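Local coordinates for AlgW protein (Pseudomonas aeruginosa, PDB 7CO3) that probably acts as an HtrA-type serine endopeptidase, joining a trypsin-like protease domain to a PDZ domain, at residues L207-N210 with T211-F215; P260-L263 with A264-M268; M268-I271 with I272-Q276. The protein carries 1 engineered substitution. All coordinates share one frame; numbering follows the deposited sequence.

Contact 1 of 3, residues L207-N210 with T211-F215; sequences LGLN and TYEDF
Glu-213 turns its carboxylate back to the backbone N-H groups of Leu-207 to Asn-210, and both oxygens accept. OE1 takes the N of Leu-207 at 3.0 Å through its syn lone pair, and the N of Gly-208 adds a weak bond. OE2 serves two donors: Asn-210 N at 2.8 Å on the anti side, 25° out of the carboxylate plane, and Leu-209 N, which comes in almost head-on but so close that its exact length is doubtful. CG beside the backbone N (chi1 -60°) and an extended chain beyond it carry the carboxylate to the bend; donors on both oxygens then hold its rotation. The loop held in this way links strands 193-204 and 215-218 of the trypsin-like protease domain, its backbone N-H groups turned in on one carboxylate. Apolar contacts form a second group. CD1 of Leu-207 meets the Phe-215 ring obliquely, 3.5 Å from CD2, while CD1 of Leu-209 lies more loosely, 4.2 Å from CE2 of the same ring. Outward links are of both kinds: Thr-211 OG1 is hydrogen-bonded to Glu-151, Tyr-212 packs on helix 338-346 within the PDZ region, and Leu-207 touches Val-190 of a neighbouring subunit.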
loop_
_atom_site.group_PDB
_atom_site.type_symbol
_atom_site.label_atom_id
_atom_site.label_comp_id
_atom_site.label_asym_id
_atom_site.label_seq_id
_atom_site.Cartn_x
_atom_site.Cartn_y
_atom_site.Cartn_z
ATOM N N LEU B 207 9.271 17.340 -9.483
ATOM C CA LEU B 207 9.032 15.956 -9.896
ATOM C C LEU B 207 9.430 15.738 -11.344
ATOM O O LEU B 207 9.672 14.601 -11.752
ATOM C CB LEU B 207 7.557 15.605 -9.716
ATOM C CG LEU B 207 7.040 15.478 -8.288
ATOM C CD1 LEU B 207 5.724 14.752 -8.310
ATOM C CD2 LEU B 207 8.049 14.736 -7.471
ATOM N N GLY B 208 9.473 16.806 -12.142
ATOM C CA GLY B 208 9.850 16.659 -13.541
ATOM C C GLY B 208 8.804 15.982 -14.399
ATOM O O GLY B 208 9.147 15.352 -15.403
ATOM N N LEU B 209 7.531 16.079 -14.017
ATOM C CA LEU B 209 6.440 15.514 -14.805
ATOM C C LEU B 209 5.776 16.537 -15.710
ATOM O O LEU B 209 5.536 16.254 -16.886
ATOM C CB LEU B 209 5.388 14.906 -13.877
ATOM C CG LEU B 209 5.968 13.811 -12.979
ATOM C CD1 LEU B 209 4.930 13.269 -12.024
ATOM C CD2 LEU B 209 6.519 12.700 -13.848
ATOM N N ASN B 210 5.460 17.719 -15.180
ATOM C CA ASN B 210 4.770 18.751 -15.942
ATOM C C ASN B 210 5.512 20.070 -15.781
ATOM O O ASN B 210 6.308 20.247 -14.851
ATOM C CB ASN B 210 3.314 18.911 -15.492
ATOM C CG ASN B 210 2.503 17.658 -15.697
ATOM O OD1 ASN B 210 2.627 16.985 -16.719
ATOM N ND2 ASN B 210 1.664 17.336 -14.727
ATOM N N THR B 211 5.253 21.000 -16.701
ATOM C CA THR B 211 5.898 22.310 -16.610
ATOM C C THR B 211 5.448 23.061 -15.358
ATOM O O THR B 211 6.271 23.617 -14.627
ATOM C CB THR B 211 5.622 23.135 -17.870
ATOM O OG1 THR B 211 6.290 22.527 -18.980
ATOM C CG2 THR B 211 6.168 24.546 -17.705
ATOM N N TYR B 212 4.147 23.064 -15.080
ATOM C CA TYR B 212 3.589 23.733 -13.907
ATOM C C TYR B 212 3.121 22.687 -12.892
ATOM O O TYR B 212 2.038 22.120 -13.038
ATOM C CB TYR B 212 2.456 24.658 -14.319
ATOM C CG TYR B 212 2.869 25.644 -15.420
ATOM C CD1 TYR B 212 3.626 26.772 -15.115
ATOM C CD2 TYR B 212 2.486 25.453 -16.746
ATOM C CE1 TYR B 212 4.004 27.686 -16.106
ATOM C CE2 TYR B 212 2.852 26.363 -17.750
ATOM C CZ TYR B 212 3.611 27.476 -17.414
ATOM O OH TYR B 212 3.991 28.377 -18.382
ATOM N N GLU B 213 3.931 22.456 -11.855
ATOM C CA GLU B 213 3.704 21.406 -10.868
ATOM C C GLU B 213 3.446 22.017 -9.503
ATOM O O GLU B 213 4.150 22.943 -9.086
ATOM C CB GLU B 213 4.918 20.490 -10.752
ATOM C CG GLU B 213 5.270 19.800 -12.014
ATOM C CD GLU B 213 6.374 18.779 -11.813
ATOM O OE1 GLU B 213 7.219 18.983 -10.922
ATOM O OE2 GLU B 213 6.384 17.762 -12.540
ATOM N N ASP B 214 2.480 21.446 -8.795
ATOM C CA ASP B 214 2.192 21.818 -7.413
ATOM C C ASP B 214 1.527 20.633 -6.693
ATOM O O ASP B 214 0.543 20.790 -5.977
ATOM C CB ASP B 214 1.318 23.075 -7.377
ATOM C CG ASP B 214 1.332 23.759 -6.023
ATOM O OD1 ASP B 214 2.294 23.526 -5.260
ATOM O OD2 ASP B 214 0.397 24.542 -5.738
ATOM N N PHE B 215 2.067 19.430 -6.873
ATOM C CA PHE B 215 1.337 18.211 -6.521
ATOM C C PHE B 215 1.096 18.075 -5.021
ATOM O O PHE B 215 1.941 18.402 -4.190
ATOM C CB PHE B 215 2.077 16.963 -7.019
ATOM C CG PHE B 215 2.059 16.784 -8.505
ATOM C CD1 PHE B 215 0.891 16.400 -9.168
ATOM C CD2 PHE B 215 3.198 16.980 -9.256
ATOM C CE1 PHE B 215 0.874 16.239 -10.555
ATOM C CE2 PHE B 215 3.176 16.821 -10.653
ATOM C CZ PHE B 215 2.018 16.455 -11.290
#

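Contact 2 of 3, residues P260-L263 with A264-M268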
loop_
_atom_site.group_PDB
_atom_site.type_symbol
_atom_site.label_atom_id
_atom_site.label_comp_id
_atom_site.label_asym_id
_atom_site.label_seq_id
_atom_site.Cartn_x
_atom_site.Cartn_y
_atom_site.Cartn_z
ATOM N N PRO B 260 -3.630 19.849 -7.332
ATOM C CA PRO B 260 -4.523 20.541 -6.390
ATOM C C PRO B 260 -5.696 21.231 -7.087
ATOM O O PRO B 260 -5.586 21.712 -8.213
ATOM C CB PRO B 260 -3.610 21.595 -5.741
ATOM C CG PRO B 260 -2.278 21.244 -6.084
ATOM C CD PRO B 260 -2.314 20.499 -7.411
ATOM N N THR B 261 -6.826 21.287 -6.374
ATOM C CA THR B 261 -8.067 21.826 -6.919
ATOM C C THR B 261 -7.893 23.274 -7.364
ATOM O O THR B 261 -8.410 23.673 -8.418
ATOM C CB THR B 261 -9.173 21.696 -5.865
ATOM O OG1 THR B 261 -9.700 20.349 -5.830
ATOM C CG2 THR B 261 -10.315 22.646 -6.164
ATOM N N LYS B 262 -7.139 24.061 -6.583
ATOM C CA LYS B 262 -6.953 25.484 -6.875
ATOM C C LYS B 262 -6.297 25.692 -8.236
ATOM O O LYS B 262 -6.729 26.551 -9.012
ATOM C CB LYS B 262 -6.127 26.150 -5.769
ATOM C CG LYS B 262 -5.901 27.679 -5.962
ATOM C CD LYS B 262 -5.625 28.379 -4.630
ATOM C CE LYS B 262 -4.191 28.900 -4.539
ATOM N NZ LYS B 262 -3.905 29.556 -3.225
ATOM N N LEU B 263 -5.246 24.924 -8.539
ATOM C CA LEU B 263 -4.672 24.945 -9.877
ATOM C C LEU B 263 -5.653 24.421 -10.908
ATOM O O LEU B 263 -5.814 25.025 -11.973
ATOM C CB LEU B 263 -3.384 24.117 -9.924
ATOM C CG LEU B 263 -2.613 24.090 -11.248
ATOM C CD1 LEU B 263 -2.401 25.548 -11.718
ATOM C CD2 LEU B 263 -1.268 23.378 -11.101
ATOM N N ALA B 264 -6.310 23.291 -10.624
ATOM C CA ALA B 264 -7.135 22.663 -11.651
ATOM C C ALA B 264 -8.341 23.526 -12.023
ATOM O O ALA B 264 -8.779 23.520 -13.187
ATOM C CB ALA B 264 -7.584 21.271 -11.201
ATOM N N LEU B 265 -8.929 24.232 -11.041
ATOM C CA LEU B 265 -10.102 25.061 -11.325
ATOM C C LEU B 265 -9.754 26.231 -12.249
ATOM O O LEU B 265 -10.538 26.564 -13.150
ATOM C CB LEU B 265 -10.728 25.566 -10.028
ATOM C CG LEU B 265 -11.322 24.535 -9.080
ATOM C CD1 LEU B 265 -12.080 25.172 -7.926
ATOM C CD2 LEU B 265 -12.218 23.633 -9.881
ATOM N N GLU B 266 -8.594 26.860 -12.037
ATOM C CA GLU B 266 -8.099 27.903 -12.941
ATOM C C GLU B 266 -8.081 27.405 -14.376
ATOM O O GLU B 266 -8.806 27.923 -15.245
ATOM C CB GLU B 266 -6.672 28.310 -12.565
ATOM C CG GLU B 266 -6.473 29.351 -11.491
ATOM C CD GLU B 266 -5.049 29.298 -10.958
ATOM O OE1 GLU B 266 -4.108 29.461 -11.764
ATOM O OE2 GLU B 266 -4.869 29.048 -9.748
ATOM N N VAL B 267 -7.250 26.379 -14.626
ATOM C CA VAL B 267 -7.146 25.715 -15.920
ATOM C C VAL B 267 -8.519 25.412 -16.500
ATOM O O VAL B 267 -8.796 25.757 -17.656
ATOM C CB VAL B 267 -6.301 24.440 -15.769
ATOM C CG1 VAL B 267 -6.443 23.536 -17.007
ATOM C CG2 VAL B 267 -4.852 24.797 -15.482
ATOM N N MET B 268 -9.399 24.779 -15.715
ATOM C CA MET B 268 -10.722 24.408 -16.218
ATOM C C MET B 268 -11.509 25.632 -16.687
ATOM O O MET B 268 -12.135 25.610 -17.751
ATOM C CB MET B 268 -11.540 23.709 -15.147
ATOM C CG MET B 268 -12.867 23.205 -15.638
ATOM S SD MET B 268 -13.913 22.665 -14.307
ATOM C CE MET B 268 -13.654 23.963 -13.109
#
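Pro-260, the last residue of strand 256-260, bonds to Ala-264 in the first turn of helix 261-274. It stands at the N-cap position, and its carbonyl O accepts Ala-264 N at 3.0 Å, with the donor in the carbonyl plane; the methyl CB of Ala-264 rests near the same oxygen.

Thr-261 carries the closest side-chain packing. Its O receives Leu-265 N at 2.7 Å, an i to i+4 bond, and the two side chains run alongside each other in the same direction. The Thr-261 methyl CG2 lies anti to its backbone N, which sets it 3.5 Å from Leu-265 CD1. On the other branch OG1 turns to Leu-238 O in a weak hydrogen bond. Leu-265 CG also presses on the carbonyl, 3.1 Å from Thr-261 O, a tight fit.

At Lys-262 the pairing is looser. Its chain, bent at chi3, lies side by side with that of Glu-266, yet NZ and OE2 remain 6.6 Å apart, and the poorly ordered glutamate makes no salt bridge with it. Each charge has instead a long, weak ion pair elsewhere, Lys-262 with Asp-173 and Glu-266 with Arg-347.

Leu-263 contributes mainly backbone: its O accepts a weak bond from Val-267 N at 3.3 Å, with Val-267 CG2 3.6 Å from that same Leu-263 O.

The helix leaves strand 256-260 of the mixed sheet and lies against the six-stranded antiparallel barrel; two barrels are the layout of the trypsin-like fold. Ala-264 and Val-267 meet Leu-154 of strand 154-158, Ala-264 also meets Leu-119 of strand 117-120, and Leu-265 touches Met-112 of strand 104-113, while Ser-172 binds the backbone N of Lys-262 from a neighbouring loop.

Contact 3 of 3, residues M268-I271 with I272-Q276; sequences MQSI and IEHGQ
His-274 folds back over the preceding turn onto Ser-270, and its side chain can be followed atom by atom. CB lies 3.6 Å from Ser-270 O, the same oxygen that accepts the backbone N of His-274 at 2.7 Å. CG, next along, is still near that carbonyl. With chi1 at -44°, CG stays beside the backbone N, a setting that brings the ring back over Ser-270. There ND1 meets Ser-270 OG at 3.2 Å, in a nearly straight hydrogen bond (165°) whose donor could be either group. The hydroxyl comes to the ring's edge, in its plane, and CE1 passes at 4.0 Å from Ser-270 OG. One face of the imidazole is occupied by CB of Glu-273, over the ring centre.

All this takes place at the C-terminal end of helix 261-274. Gly-275 is the first residue to leave the helical conformation, and it does so with positive phi, which suits glycine; its N still bonds to Ile-271 O at 2.8 Å, though bent. Two residues before the glycine, Glu-273 N is shared weakly between the carbonyls of Gln-269 and Ser-270, while His-274 N keeps its regular bond.

At the residue before Glu-273 the helix is still regular: Ile-272 N bonds to Met-268 O at 3.0 Å, and the isoleucine's CG1 comes equally close to that Met-268 O, a tight approach. The Ile-272 and Met-268 side chains lie side by side, pointing the same way, with Ile-272 CD1 4.2 Å from Met-268 CG. On the barrel side Ile-271 packs on Val-146 and Val-156, and Ile-272 on Tyr-117.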
loop_
_atom_site.group_PDB
_atom_site.type_symbol
_atom_site.label_atom_id
_atom_site.label_comp_id
_atom_site.label_asym_id
_atom_site.label_seq_id
_atom_site.Cartn_x
_atom_site.Cartn_y
_atom_site.Cartn_z
ATOM N N MET B 268 -9.399 24.779 -15.715
ATOM C CA MET B 268 -10.722 24.408 -16.218
ATOM C C MET B 268 -11.509 25.632 -16.687
ATOM O O MET B 268 -12.135 25.610 -17.751
ATOM C CB MET B 268 -11.540 23.709 -15.147
ATOM C CG MET B 268 -12.867 23.205 -15.638
ATOM S SD MET B 268 -13.913 22.665 -14.307
ATOM C CE MET B 268 -13.654 23.963 -13.109
ATOM N N GLN B 269 -11.521 26.686 -15.872
ATOM C CA GLN B 269 -12.275 27.893 -16.205
ATOM C C GLN B 269 -11.782 28.510 -17.511
ATOM O O GLN B 269 -12.588 28.856 -18.383
ATOM C CB GLN B 269 -12.220 28.874 -15.030
ATOM C CG GLN B 269 -13.152 28.413 -13.886
ATOM C CD GLN B 269 -12.780 28.873 -12.471
ATOM O OE1 GLN B 269 -13.349 28.378 -11.492
ATOM N NE2 GLN B 269 -11.849 29.824 -12.353
ATOM N N SER B 270 -10.462 28.599 -17.690
ATOM C CA SER B 270 -9.927 29.212 -18.901
ATOM C C SER B 270 -10.156 28.350 -20.134
ATOM O O SER B 270 -10.338 28.883 -21.240
ATOM C CB SER B 270 -8.460 29.519 -18.764
ATOM O OG SER B 270 -8.152 30.567 -19.661
ATOM N N ILE B 271 -10.091 27.025 -19.990
ATOM C CA ILE B 271 -10.350 26.158 -21.133
ATOM C C ILE B 271 -11.794 26.304 -21.567
ATOM O O ILE B 271 -12.096 26.392 -22.763
ATOM C CB ILE B 271 -9.998 24.692 -20.797
ATOM C CG1 ILE B 271 -8.479 24.496 -20.845
ATOM C CG2 ILE B 271 -10.687 23.712 -21.769
ATOM C CD1 ILE B 271 -7.988 23.159 -20.217
ATOM N N ILE B 272 -12.707 26.350 -20.601
ATOM C CA ILE B 272 -14.108 26.512 -20.927
ATOM C C ILE B 272 -14.330 27.832 -21.665
ATOM O O ILE B 272 -15.189 27.929 -22.546
ATOM C CB ILE B 272 -14.949 26.383 -19.639
ATOM C CG1 ILE B 272 -14.743 24.986 -19.016
ATOM C CG2 ILE B 272 -16.426 26.601 -19.913
ATOM C CD1 ILE B 272 -15.926 24.462 -18.204
ATOM N N GLU B 273 -13.493 28.833 -21.382
ATOM C CA GLU B 273 -13.731 30.177 -21.893
ATOM C C GLU B 273 -13.032 30.399 -23.221
ATOM O O GLU B 273 -13.638 30.905 -24.172
ATOM C CB GLU B 273 -13.258 31.215 -20.874
ATOM C CG GLU B 273 -14.297 31.583 -19.832
ATOM C CD GLU B 273 -15.132 32.772 -20.267
ATOM O OE1 GLU B 273 -14.554 33.729 -20.828
ATOM O OE2 GLU B 273 -16.363 32.750 -20.060
ATOM N N HIS B 274 -11.772 29.998 -23.302
ATOM C CA HIS B 274 -10.894 30.337 -24.402
ATOM C C HIS B 274 -10.344 29.111 -25.126
ATOM O O HIS B 274 -9.480 29.255 -25.996
ATOM C CB HIS B 274 -9.791 31.251 -23.849
ATOM C CG HIS B 274 -10.323 32.318 -22.930
ATOM N ND1 HIS B 274 -10.116 32.318 -21.567
ATOM C CD2 HIS B 274 -11.111 33.392 -23.181
ATOM C CE1 HIS B 274 -10.724 33.359 -21.024
ATOM N NE2 HIS B 274 -11.342 34.024 -21.983
ATOM N N GLY B 275 -10.840 27.910 -24.800
ATOM C CA GLY B 275 -10.414 26.675 -25.443
ATOM C C GLY B 275 -9.041 26.176 -25.043
ATOM O O GLY B 275 -8.670 25.053 -25.409
ATOM N N GLN B 276 -8.274 26.979 -24.331
ATOM C CA GLN B 276 -6.960 26.625 -23.827
ATOM C C GLN B 276 -6.690 27.603 -22.701
ATOM O O GLN B 276 -7.568 28.373 -22.304
ATOM C CB GLN B 276 -5.895 26.693 -24.923
ATOM C CG GLN B 276 -5.480 28.120 -25.278
ATOM C CD GLN B 276 -4.688 28.233 -26.575
ATOM O OE1 GLN B 276 -3.541 28.688 -26.587
ATOM N NE2 GLN B 276 -5.306 27.815 -27.677
#

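How the contacts relate
Contacts 2 and 3 are successive lengths of helix 261-274. They share Met-268, their centres lie about 11 Å apart, and they take the helix from its N-cap to its C-terminal end at Gly-275, where the chain heads for the PDZ region. Contact 1 precedes them in sequence and sits beside the helix start, its centre about 14 Å from that of contact 2. The two touch where Asp-214 packs on Pro-260 and where Tyr-212 O meets Leu-263 CD2 at 4.0 Å, beside the antiparallel pairing of strands 215-218 and 256-260. Contact 3 stays apart from contact 1, about 11 Å between nearest atoms.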